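Local coordinates for protein thiol-activated cytolysin (Desulfobulbus propionicus, PDB 6NAL) that probably forms pores in target membranes as a cholesterol-dependent-cytolysin-like bacterial toxin, assembling from soluble monomers that rearrange their central sheet, at residues Ser54-Ala66 / Leu159-Lys171. Sequence-based numbering, arbitrary orientation.
Sequences SYEADFDIAVPSA and LMLKFGCDISYLK
Phe59 and Leu161 meet where the last turn of helix 156-163 passes across strand 44-59, the short axes 7.7 Å apart at 74°; beyond it the CA atoms come nearest at Asp60 and Gly164 (4.5 Å), and 60-66 runs past the turn and the start of helix 167-174. The two methyls of Leu161 lie along the strand, CD2 3.5 Å from Tyr55 O near the edge of the Tyr55 ring and CD1 at Ala57 O and Phe59 CD1. A chi1 of -179° carries the Tyr55 ring alongside Lys162, whose extended chain runs over one face: CE sits 3.7 Å from the ring centroid, almost on the normal, a CH-pi contact, while NZ, in cation-pi range at 4.9 Å, continues to a salt bridge with Glu158. The Phe59 ring presents its edge, CE1 standing 3.3 Å from Met160 O in the ring plane, and the selenomethionine Met160, bent at chi3, brings CE against CZ. Gly164, with positive phi just after the helix, has its CA approached by Asp60 O at 3.4 Å. A water bridges this turn, accepting from Ala62 N and donating to Asp60 O and, weakly, to Cys165 O. Ala62 CB rests on the backbone at Asp166, whose OD1 accepts two weak bonds, a nearly straight one from Ser65 N (3.4 Å, 171°) and the N-cap bond from Tyr169 N. The helix pair packs against the chain where it passes from the sheet with strand 349-372 to strand 332-340, to which Ile61 and Val63 bond, an arrangement consistent with the elongated cholesterol-dependent cytolysin fold.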
# COMPACT_ATOMS: atom_id res chain seq x y z
N SER A 54 -10.57 -7.62 10.97
CA SER A 54 -10.95 -8.33 12.17
C SER A 54 -9.72 -9.00 12.78
O SER A 54 -8.74 -9.31 12.10
CB SER A 54 -12.06 -9.32 11.87
OG SER A 54 -11.58 -10.54 11.38
N TYR A 55 -9.73 -9.11 14.08
CA TYR A 55 -8.63 -9.69 14.82
C TYR A 55 -9.21 -10.89 15.53
O TYR A 55 -10.28 -10.79 16.13
CB TYR A 55 -8.03 -8.70 15.81
CG TYR A 55 -6.87 -9.30 16.56
CD1 TYR A 55 -5.63 -9.47 15.97
CD2 TYR A 55 -7.03 -9.72 17.87
CE1 TYR A 55 -4.56 -10.04 16.64
CE2 TYR A 55 -5.94 -10.32 18.59
CZ TYR A 55 -4.73 -10.47 17.96
OH TYR A 55 -3.67 -11.02 18.60
N GLU A 56 -8.49 -12.00 15.49
CA GLU A 56 -8.91 -13.28 16.01
C GLU A 56 -7.82 -13.73 16.96
O GLU A 56 -6.65 -13.76 16.55
CB GLU A 56 -9.01 -14.27 14.89
CG GLU A 56 -9.88 -15.44 15.05
CD GLU A 56 -10.68 -15.74 13.77
OE1 GLU A 56 -11.13 -16.90 13.65
OE2 GLU A 56 -10.90 -14.82 12.91
N ALA A 57 -8.20 -14.14 18.18
CA ALA A 57 -7.25 -14.66 19.15
C ALA A 57 -7.95 -15.38 20.31
O ALA A 57 -9.13 -15.14 20.59
CB ALA A 57 -6.37 -13.55 19.71
N ASP A 58 -7.21 -16.25 20.97
CA ASP A 58 -7.70 -16.84 22.22
C ASP A 58 -7.96 -15.77 23.27
O ASP A 58 -7.09 -14.94 23.53
CB ASP A 58 -6.69 -17.85 22.73
CG ASP A 58 -6.59 -19.07 21.85
OD1 ASP A 58 -7.55 -19.36 21.07
OD2 ASP A 58 -5.52 -19.72 21.94
N PHE A 59 -9.16 -15.75 23.84
CA PHE A 59 -9.53 -14.72 24.81
C PHE A 59 -9.06 -15.17 26.20
O PHE A 59 -9.52 -16.20 26.73
CB PHE A 59 -11.03 -14.47 24.80
CG PHE A 59 -11.48 -13.31 25.66
CD1 PHE A 59 -10.76 -12.13 25.72
CD2 PHE A 59 -12.66 -13.41 26.41
CE1 PHE A 59 -11.19 -11.05 26.52
CE2 PHE A 59 -13.10 -12.35 27.20
CZ PHE A 59 -12.37 -11.16 27.25
N ASP A 60 -8.15 -14.37 26.76
CA ASP A 60 -7.68 -14.54 28.14
C ASP A 60 -8.64 -13.88 29.13
O ASP A 60 -9.02 -12.71 28.96
CB ASP A 60 -6.30 -13.88 28.31
CG ASP A 60 -5.19 -14.88 28.46
OD1 ASP A 60 -5.49 -16.09 28.55
OD2 ASP A 60 -4.01 -14.43 28.50
N ILE A 61 -9.02 -14.62 30.17
CA ILE A 61 -10.02 -14.14 31.11
C ILE A 61 -9.30 -13.53 32.31
O ILE A 61 -8.64 -14.25 33.06
CB ILE A 61 -10.97 -15.25 31.56
CG1 ILE A 61 -11.46 -16.11 30.40
CG2 ILE A 61 -12.10 -14.65 32.34
CD1 ILE A 61 -12.32 -15.42 29.46
N ALA A 62 -9.40 -12.22 32.47
CA ALA A 62 -8.87 -11.54 33.64
C ALA A 62 -9.72 -11.83 34.88
O ALA A 62 -10.93 -12.02 34.81
CB ALA A 62 -8.84 -10.03 33.44
N VAL A 63 -9.05 -11.88 36.02
CA VAL A 63 -9.74 -11.86 37.30
C VAL A 63 -10.28 -10.47 37.55
O VAL A 63 -9.50 -9.54 37.77
CB VAL A 63 -8.81 -12.25 38.45
CG1 VAL A 63 -9.50 -11.98 39.79
CG2 VAL A 63 -8.39 -13.69 38.42
N PRO A 64 -11.58 -10.25 37.58
CA PRO A 64 -12.06 -8.89 37.86
C PRO A 64 -11.77 -8.47 39.29
O PRO A 64 -11.83 -9.26 40.23
CB PRO A 64 -13.57 -8.97 37.58
CG PRO A 64 -13.79 -10.27 36.86
CD PRO A 64 -12.66 -11.20 37.31
N SER A 65 -11.45 -7.18 39.43
CA SER A 65 -11.22 -6.57 40.73
C SER A 65 -12.33 -6.86 41.74
O SER A 65 -12.09 -7.01 42.94
CB SER A 65 -11.10 -5.06 40.55
OG SER A 65 -12.39 -4.53 40.19
N ALA A 66 -13.57 -6.90 41.27
CA ALA A 66 -14.71 -6.96 42.18
C ALA A 66 -15.19 -8.38 42.37
O ALA A 66 -16.11 -8.59 43.15
CB ALA A 66 -15.87 -6.10 41.66
N LEU A 159 -9.31 -4.02 22.73
CA LEU A 159 -8.52 -3.99 23.95
C LEU A 159 -8.65 -5.30 24.69
O LEU A 159 -7.65 -5.95 25.00
CB LEU A 159 -8.96 -2.83 24.85
CG LEU A 159 -7.88 -2.29 25.79
CD1 LEU A 159 -8.01 -0.85 26.18
CD2 LEU A 159 -7.91 -3.12 27.08
N MSE A 160 -9.87 -5.71 24.99
CA MSE A 160 -10.06 -6.90 25.80
C MSE A 160 -9.44 -8.08 25.12
O MSE A 160 -8.79 -8.88 25.73
CB MSE A 160 -11.52 -7.16 26.08
CG MSE A 160 -12.07 -6.36 27.26
SE MSE A 160 -14.03 -6.23 27.10
CE MSE A 160 -14.45 -8.11 26.97
N LEU A 161 -9.60 -8.16 23.81
CA LEU A 161 -9.15 -9.37 23.11
C LEU A 161 -7.63 -9.45 22.95
O LEU A 161 -7.08 -10.55 22.88
CB LEU A 161 -9.81 -9.42 21.74
CG LEU A 161 -9.66 -10.74 21.04
CD1 LEU A 161 -10.21 -11.89 21.89
CD2 LEU A 161 -10.39 -10.68 19.67
N LYS A 162 -6.95 -8.33 22.81
CA LYS A 162 -5.53 -8.37 22.58
C LYS A 162 -4.76 -8.45 23.89
O LYS A 162 -3.75 -9.14 23.95
CB LYS A 162 -5.12 -7.13 21.80
CG LYS A 162 -5.47 -7.24 20.32
CD LYS A 162 -4.75 -6.16 19.51
CE LYS A 162 -4.74 -6.46 18.01
NZ LYS A 162 -4.13 -5.32 17.30
N PHE A 163 -5.29 -7.85 24.94
CA PHE A 163 -4.63 -7.73 26.23
C PHE A 163 -5.22 -8.57 27.35
O PHE A 163 -4.67 -8.56 28.45
CB PHE A 163 -4.69 -6.25 26.64
CG PHE A 163 -3.95 -5.36 25.70
CD1 PHE A 163 -4.60 -4.78 24.62
CD2 PHE A 163 -2.59 -5.14 25.87
CE1 PHE A 163 -3.91 -3.97 23.74
CE2 PHE A 163 -1.89 -4.32 24.99
CZ PHE A 163 -2.54 -3.74 23.91
N GLY A 164 -6.33 -9.27 27.14
CA GLY A 164 -6.86 -10.15 28.18
C GLY A 164 -7.05 -9.50 29.54
O GLY A 164 -6.84 -10.15 30.57
N CYS A 165 -7.48 -8.25 29.57
CA CYS A 165 -7.53 -7.53 30.83
C CYS A 165 -8.97 -7.26 31.25
O CYS A 165 -9.94 -7.53 30.52
CB CYS A 165 -6.75 -6.22 30.70
SG CYS A 165 -7.48 -5.08 29.49
N ASP A 166 -9.09 -6.70 32.46
CA ASP A 166 -10.37 -6.39 33.09
C ASP A 166 -10.73 -4.98 32.68
O ASP A 166 -10.26 -4.02 33.27
CB ASP A 166 -10.28 -6.54 34.61
CG ASP A 166 -11.54 -6.00 35.33
OD1 ASP A 166 -11.34 -5.56 36.49
OD2 ASP A 166 -12.68 -6.04 34.77
N ILE A 167 -11.56 -4.83 31.64
CA ILE A 167 -11.84 -3.50 31.13
C ILE A 167 -12.34 -2.59 32.24
O ILE A 167 -11.99 -1.40 32.31
CB ILE A 167 -12.87 -3.58 29.99
CG1 ILE A 167 -12.76 -2.30 29.14
CG2 ILE A 167 -14.30 -3.75 30.55
CD1 ILE A 167 -11.64 -2.31 28.12
N SER A 168 -13.20 -3.13 33.10
CA SER A 168 -13.79 -2.33 34.16
C SER A 168 -12.71 -1.65 34.99
O SER A 168 -12.77 -0.44 35.21
CB SER A 168 -14.67 -3.22 35.02
OG SER A 168 -14.76 -2.71 36.34
N TYR A 169 -11.72 -2.42 35.46
CA TYR A 169 -10.60 -1.85 36.21
C TYR A 169 -9.85 -0.80 35.39
O TYR A 169 -9.58 0.32 35.85
CB TYR A 169 -9.64 -2.98 36.63
CG TYR A 169 -8.43 -2.56 37.45
CD1 TYR A 169 -8.54 -2.32 38.82
CD2 TYR A 169 -7.16 -2.43 36.86
CE1 TYR A 169 -7.45 -1.96 39.57
CE2 TYR A 169 -6.05 -2.06 37.62
CZ TYR A 169 -6.20 -1.83 38.97
OH TYR A 169 -5.12 -1.46 39.73
N LEU A 170 -9.53 -1.15 34.15
CA LEU A 170 -8.70 -0.28 33.34
C LEU A 170 -9.44 0.97 32.93
O LEU A 170 -8.81 2.00 32.66
CB LEU A 170 -8.23 -1.03 32.10
CG LEU A 170 -6.98 -0.51 31.42
CD1 LEU A 170 -5.79 -0.89 32.25
CD2 LEU A 170 -6.91 -1.12 30.03
N LYS A 171 -10.78 0.91 32.86
CA LYS A 171 -11.55 2.12 32.56
C LYS A 171 -11.50 3.08 33.73
O LYS A 171 -11.35 4.30 33.53
CB LYS A 171 -13.00 1.74 32.17
CG LYS A 171 -13.06 1.43 30.63
CD LYS A 171 -14.47 1.65 30.06
CE LYS A 171 -15.50 0.79 30.78
NZ LYS A 171 -16.91 1.11 30.37
O HOH W 1 -10.70 -10.81 30.29
O HOH W 2 -14.31 -5.77 38.31